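Local coordinates for ankyrin repeat domain protein (PDB 6MCA) that is a Legionella effector, AnkH, that interacts with the host LARP7 component of the 7SK snRNP complex and joins ankyrin repeats to a cysteine protease-like fold, at residues A[58-63]-A[92-97]; A[232-237]-A[311-316]. All blocks are in the same frame, centred on the assembly; numbering follows the deposited sequence.

Overall arrangement
From the N terminus the chain first runs through a series of short paired helices, and contact 1 closes the earlier loop here: helix 58-65 meets helix 91-97 after an excursion through helix 68-76, setting the two side by side in the manner of an ankyrin stack. Contact 2 opens only later. Its loop leaves the end of helix 215-233, passes through helix 242-251 and four strands of the five-stranded antiparallel sheet, and closes at the end of helix 305-312. The two loops therefore follow in series, neither nested nor crossed. Their centres lie about 18 Å apart, yet they touch where Trp94 of contact 1 packs on His236 of contact 2, joining the ankyrin stack to the sheet-containing part.

Contact 1: residues A[58-63]-A[92-97]; sequences PLIECA and LHWAVD
Ile60 lays its CG2 methyl over one face of the Trp94 indole, 3.6 Å from the centroid of the five-membered ring. The line from CG2 to that centroid is only 24° off the ring normal, a CH-pi contact, with the methyl displaced from the ring centre and 3.4 Å from both Trp94 CD1 and NE1. A chi1 of -66° turns CG2 of Ile60 to the indole; CG1 and CD1 approach the ring less closely, with Ile60 CD1 4.0 Å from Trp94 NE1. One turn on, Ala63 CB meets Trp94 CB at 3.8 Å, and the CA atoms of Ala63 and Ala95 are 5.2 Å apart there. The contact is buried and apolar; the indole N-H is bonded to Asp85, which anchors the ring, and Arg89 makes a cation-pi contact with it. The segment axes run in the same direction, 6° and 8.7 Å apart, a near-parallel pairing consistent with ankyrin-type stacking; 92-97 lies in a predicted ankyrin repeat. Behind this pair, Cys62 packs on helix 68-76 and Ala95 on helix 101-109, while helix 26-31 touches Pro58, Glu61 and Cys62.

Contact 2: residues A[232-237]-A[311-316]; sequences LQYQHH and FLYKKQ
With CG beside its backbone N (chi1 -69°) and the chain extended beyond it, Gln235 reaches across to the last turn of helix 305-312. There NE2 donates a hydrogen bond to Leu312 O at 2.8 Å. The bond is bent, 132° at the hydrogen, and the acceptor lies out of the amide plane of Gln235, so the grip is short but not ideally aligned. The amide of Gln235 stands 82° to the plane of the Tyr313 ring, and Gln235 CG packs obliquely on Tyr313 CE1 at 3.6 Å. Tyr313 and Tyr234 extend alongside each other in a common direction. The Tyr313 hydroxyl passes Tyr234 CB, with CB to OH 3.6 Å, and sits at the edge of the Tyr234 ring; its hydrogen bond is made to Leu231 O. Leu312 CB covers one face of the Tyr313 ring. A water makes weak, long bonds to Gln235 O and Tyr313 O. The contact joins two helix ends, with Leu240 and Ile248 also touching Tyr313 and the His244 ring meeting Tyr234 edge-to-face. Chemically, side-chain donors from each segment serve main-chain carbonyls near the other helix end: Gln235 that of Leu312, and Tyr313 that of Leu231. These two side-chain-to-carbonyl bonds, one in each direction, tie the ends together alongside the packing of the Tyr313 ring on Tyr234 CB and Gln235 CG; no salt bridge links the two segments.

Contact 1: residues A[58-63]-A[92-97]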
loop_
_atom_site.group_PDB
_atom_site.type_symbol
_atom_site.label_atom_id
_atom_site.label_comp_id
_atom_site.label_asym_id
_atom_site.label_seq_id
_atom_site.Cartn_x
_atom_site.Cartn_y
_atom_site.Cartn_z
ATOM N N PRO A 58 15.337 21.441 -5.823
ATOM C CA PRO A 58 16.302 21.617 -4.723
ATOM C C PRO A 58 15.679 21.487 -3.340
ATOM O O PRO A 58 16.293 20.901 -2.439
ATOM C CB PRO A 58 16.854 23.026 -4.974
ATOM C CG PRO A 58 16.722 23.219 -6.442
ATOM C CD PRO A 58 15.469 22.494 -6.848
ATOM N N LEU A 59 14.465 22.011 -3.150
ATOM C CA LEU A 59 13.800 21.886 -1.857
ATOM C C LEU A 59 13.447 20.434 -1.556
ATOM O O LEU A 59 13.581 19.980 -0.413
ATOM C CB LEU A 59 12.548 22.762 -1.824
ATOM C CG LEU A 59 11.875 22.916 -0.460
ATOM C CD1 LEU A 59 12.846 23.507 0.550
ATOM C CD2 LEU A 59 10.623 23.772 -0.573
ATOM N N ILE A 60 12.997 19.690 -2.568
ATOM C CA ILE A 60 12.709 18.275 -2.364
ATOM C C ILE A 60 13.992 17.501 -2.089
ATOM O O ILE A 60 13.992 16.550 -1.298
ATOM C CB ILE A 60 11.939 17.710 -3.572
ATOM C CG1 ILE A 60 10.555 18.359 -3.664
ATOM C CG2 ILE A 60 11.813 16.199 -3.479
ATOM C CD1 ILE A 60 9.687 17.799 -4.770
ATOM N N GLU A 61 15.105 17.894 -2.714
ATOM C CA GLU A 61 16.391 17.288 -2.378
ATOM C C GLU A 61 16.749 17.542 -0.919
ATOM O O GLU A 61 17.210 16.635 -0.215
ATOM C CB GLU A 61 17.486 17.830 -3.299
ATOM C CG GLU A 61 17.327 17.451 -4.762
ATOM C CD GLU A 61 17.749 16.023 -5.051
ATOM O OE1 GLU A 61 18.307 15.368 -4.145
ATOM O OE2 GLU A 61 17.529 15.558 -6.189
ATOM N N CYS A 62 16.539 18.776 -0.449
ATOM C CA CYS A 62 16.786 19.092 0.955
ATOM C C CYS A 62 15.914 18.245 1.873
ATOM O O CYS A 62 16.379 17.757 2.908
ATOM C CB CYS A 62 16.532 20.578 1.208
ATOM S SG CYS A 62 17.699 21.680 0.395
ATOM N N ALA A 63 14.642 18.069 1.510
ATOM C CA ALA A 63 13.746 17.256 2.326
ATOM C C ALA A 63 14.195 15.800 2.356
ATOM O O ALA A 63 14.194 15.163 3.416
ATOM C CB ALA A 63 12.313 17.369 1.804
ATOM N N LEU A 92 6.552 18.698 1.578
ATOM C CA LEU A 92 5.976 18.258 2.843
ATOM C C LEU A 92 5.769 16.749 2.859
ATOM O O LEU A 92 5.987 16.101 3.888
ATOM C CB LEU A 92 4.658 18.986 3.103
ATOM C CG LEU A 92 4.074 18.806 4.505
ATOM C CD1 LEU A 92 5.038 19.335 5.555
ATOM C CD2 LEU A 92 2.727 19.498 4.614
ATOM N N HIS A 93 5.341 16.176 1.730
ATOM C CA HIS A 93 5.233 14.724 1.624
ATOM C C HIS A 93 6.564 14.056 1.942
ATOM O O HIS A 93 6.622 13.086 2.706
ATOM C CB HIS A 93 4.769 14.329 0.220
ATOM C CG HIS A 93 3.284 14.344 0.037
ATOM N ND1 HIS A 93 2.610 15.426 -0.486
ATOM C CD2 HIS A 93 2.344 13.401 0.290
ATOM C CE1 HIS A 93 1.318 15.152 -0.541
ATOM N NE2 HIS A 93 1.130 13.930 -0.076
ATOM N N TRP A 94 7.651 14.573 1.367
ATOM C CA TRP A 94 8.962 13.966 1.571
ATOM C C TRP A 94 9.436 14.134 3.007
ATOM O O TRP A 94 10.027 13.212 3.583
ATOM C CB TRP A 94 9.972 14.568 0.596
ATOM C CG TRP A 94 9.704 14.193 -0.824
ATOM C CD1 TRP A 94 9.113 14.967 -1.779
ATOM C CD2 TRP A 94 10.004 12.942 -1.451
ATOM N NE1 TRP A 94 9.034 14.278 -2.964
ATOM C CE2 TRP A 94 9.573 13.031 -2.789
ATOM C CE3 TRP A 94 10.600 11.755 -1.011
ATOM C CZ2 TRP A 94 9.717 11.979 -3.690
ATOM C CZ3 TRP A 94 10.742 10.713 -1.907
ATOM C CH2 TRP A 94 10.302 10.831 -3.231
ATOM N N ALA A 95 9.191 15.303 3.602
ATOM C CA ALA A 95 9.591 15.516 4.990
ATOM C C ALA A 95 8.814 14.608 5.933
ATOM O O ALA A 95 9.375 14.073 6.897
ATOM C CB ALA A 95 9.394 16.981 5.375
ATOM N N VAL A 96 7.522 14.411 5.663
ATOM C CA VAL A 96 6.683 13.624 6.559
ATOM C C VAL A 96 6.987 12.138 6.415
ATOM O O VAL A 96 7.064 11.408 7.412
ATOM C CB VAL A 96 5.200 13.940 6.294
ATOM C CG1 VAL A 96 4.311 12.841 6.834
ATOM C CG2 VAL A 96 4.831 15.279 6.914
ATOM N N ASP A 97 7.176 11.663 5.180
ATOM C CA ASP A 97 7.551 10.268 4.975
ATOM C C ASP A 97 8.887 9.933 5.627
ATOM O O ASP A 97 9.136 8.763 5.940
ATOM C CB ASP A 97 7.598 9.946 3.480
ATOM C CG ASP A 97 6.257 10.149 2.797
ATOM O OD1 ASP A 97 5.269 10.459 3.497
ATOM O OD2 ASP A 97 6.190 10.001 1.558
#

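Contact 2: residues A[232-237]-A[311-316]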
loop_
_atom_site.group_PDB
_atom_site.type_symbol
_atom_site.label_atom_id
_atom_site.label_comp_id
_atom_site.label_asym_id
_atom_site.label_seq_id
_atom_site.Cartn_x
_atom_site.Cartn_y
_atom_site.Cartn_z
ATOM N N LEU A 232 12.716 0.067 1.198
ATOM C CA LEU A 232 12.018 0.594 0.034
ATOM C C LEU A 232 12.189 2.102 -0.071
ATOM O O LEU A 232 12.316 2.638 -1.178
ATOM C CB LEU A 232 10.539 0.211 0.089
ATOM C CG LEU A 232 10.252 -1.263 -0.211
ATOM C CD1 LEU A 232 8.763 -1.558 -0.128
ATOM C CD2 LEU A 232 10.806 -1.649 -1.576
ATOM N N GLN A 233 12.228 2.797 1.072
ATOM C CA GLN A 233 12.346 4.250 1.040
ATOM C C GLN A 233 13.659 4.678 0.397
ATOM O O GLN A 233 13.698 5.646 -0.373
ATOM C CB GLN A 233 12.223 4.817 2.454
ATOM C CG GLN A 233 11.790 6.271 2.503
ATOM C CD GLN A 233 10.922 6.577 3.706
ATOM O OE1 GLN A 233 9.827 7.124 3.572
ATOM N NE2 GLN A 233 11.407 6.226 4.891
ATOM N N TYR A 234 14.740 3.945 0.677
ATOM C CA TYR A 234 16.033 4.251 0.078
ATOM C C TYR A 234 16.001 4.168 -1.442
ATOM O O TYR A 234 16.893 4.715 -2.097
ATOM C CB TYR A 234 17.107 3.305 0.620
ATOM C CG TYR A 234 17.332 3.409 2.112
ATOM C CD1 TYR A 234 16.960 4.548 2.816
ATOM C CD2 TYR A 234 17.917 2.367 2.818
ATOM C CE1 TYR A 234 17.164 4.644 4.179
ATOM C CE2 TYR A 234 18.125 2.454 4.182
ATOM C CZ TYR A 234 17.747 3.595 4.857
ATOM O OH TYR A 234 17.952 3.686 6.214
ATOM N N GLN A 235 14.997 3.498 -2.018
ATOM C CA GLN A 235 14.886 3.457 -3.470
ATOM C C GLN A 235 14.630 4.836 -4.062
ATOM O O GLN A 235 14.948 5.061 -5.235
ATOM C CB GLN A 235 13.775 2.493 -3.890
ATOM C CG GLN A 235 14.097 1.030 -3.626
ATOM C CD GLN A 235 13.054 0.090 -4.202
ATOM O OE1 GLN A 235 11.883 0.446 -4.330
ATOM N NE2 GLN A 235 13.479 -1.118 -4.554
ATOM N N HIS A 236 14.072 5.763 -3.280
ATOM C CA HIS A 236 13.826 7.111 -3.775
ATOM C C HIS A 236 15.057 8.001 -3.691
ATOM O O HIS A 236 15.094 9.045 -4.352
ATOM C CB HIS A 236 12.678 7.760 -3.000
ATOM C CG HIS A 236 11.362 7.068 -3.176
ATOM N ND1 HIS A 236 10.590 7.216 -4.309
ATOM C CD2 HIS A 236 10.680 6.229 -2.362
ATOM C CE1 HIS A 236 9.490 6.496 -4.186
ATOM N NE2 HIS A 236 9.519 5.887 -3.014
ATOM N N HIS A 237 16.054 7.619 -2.903
ATOM C CA HIS A 237 17.230 8.460 -2.726
ATOM C C HIS A 237 18.009 8.554 -4.034
ATOM O O HIS A 237 18.233 7.532 -4.693
ATOM C CB HIS A 237 18.120 7.907 -1.618
ATOM C CG HIS A 237 19.028 8.929 -1.008
ATOM N ND1 HIS A 237 20.102 9.467 -1.683
ATOM C CD2 HIS A 237 19.019 9.514 0.213
ATOM C CE1 HIS A 237 20.717 10.339 -0.903
ATOM N NE2 HIS A 237 20.080 10.385 0.253
ATOM N N PHE A 311 19.826 -6.067 -6.158
ATOM C CA PHE A 311 18.465 -6.571 -6.031
ATOM C C PHE A 311 17.443 -5.444 -5.941
ATOM O O PHE A 311 16.400 -5.496 -6.602
ATOM C CB PHE A 311 18.375 -7.469 -4.796
ATOM C CG PHE A 311 17.204 -8.407 -4.801
ATOM C CD1 PHE A 311 15.931 -7.956 -4.494
ATOM C CD2 PHE A 311 17.379 -9.746 -5.101
ATOM C CE1 PHE A 311 14.856 -8.822 -4.494
ATOM C CE2 PHE A 311 16.309 -10.616 -5.103
ATOM C CZ PHE A 311 15.047 -10.154 -4.799
ATOM N N LEU A 312 17.718 -4.424 -5.129
ATOM C CA LEU A 312 16.728 -3.402 -4.816
ATOM C C LEU A 312 16.982 -2.054 -5.470
ATOM O O LEU A 312 16.029 -1.304 -5.690
ATOM C CB LEU A 312 16.646 -3.188 -3.299
ATOM C CG LEU A 312 15.963 -4.262 -2.453
ATOM C CD1 LEU A 312 16.001 -3.861 -0.987
ATOM C CD2 LEU A 312 14.532 -4.492 -2.914
ATOM N N TYR A 313 18.234 -1.717 -5.783
ATOM C CA TYR A 313 18.592 -0.359 -6.169
ATOM C C TYR A 313 19.189 -0.269 -7.570
ATOM O O TYR A 313 19.661 0.804 -7.962
ATOM C CB TYR A 313 19.553 0.225 -5.130
ATOM C CG TYR A 313 19.009 0.106 -3.724
ATOM C CD1 TYR A 313 17.800 0.698 -3.379
ATOM C CD2 TYR A 313 19.685 -0.618 -2.751
ATOM C CE1 TYR A 313 17.287 0.586 -2.101
ATOM C CE2 TYR A 313 19.179 -0.735 -1.468
ATOM C CZ TYR A 313 17.980 -0.129 -1.150
ATOM O OH TYR A 313 17.469 -0.240 0.123
ATOM N N LYS A 314 19.179 -1.359 -8.331
ATOM C CA LYS A 314 19.509 -1.336 -9.747
ATOM C C LYS A 314 18.356 -1.931 -10.542
ATOM O O LYS A 314 17.590 -2.754 -10.032
ATOM C CB LYS A 314 20.798 -2.113 -10.051
ATOM C CG LYS A 314 22.046 -1.585 -9.361
ATOM C CD LYS A 314 23.299 -2.114 -10.049
ATOM C CE LYS A 314 24.566 -1.676 -9.332
ATOM N NZ LYS A 314 24.907 -2.595 -8.212
ATOM N N LYS A 315 18.235 -1.505 -11.796
ATOM C CA LYS A 315 17.201 -2.030 -12.678
ATOM C C LYS A 315 17.634 -3.389 -13.214
ATOM O O LYS A 315 18.702 -3.510 -13.822
ATOM C CB LYS A 315 16.931 -1.055 -13.823
ATOM N N GLN A 316 16.812 -4.411 -12.981
ATOM C CA GLN A 316 17.098 -5.768 -13.423
ATOM C C GLN A 316 15.924 -6.294 -14.239
ATOM O O GLN A 316 14.804 -5.784 -14.153
ATOM C CB GLN A 316 17.376 -6.702 -12.233
ATOM C CG GLN A 316 18.374 -6.157 -11.215
ATOM C CD GLN A 316 19.817 -6.279 -11.671
ATOM O OE1 GLN A 316 20.095 -6.716 -12.788
ATOM N NE2 GLN A 316 20.746 -5.892 -10.804
HETATM O O HOH W 1 17.316 2.837 -6.534
#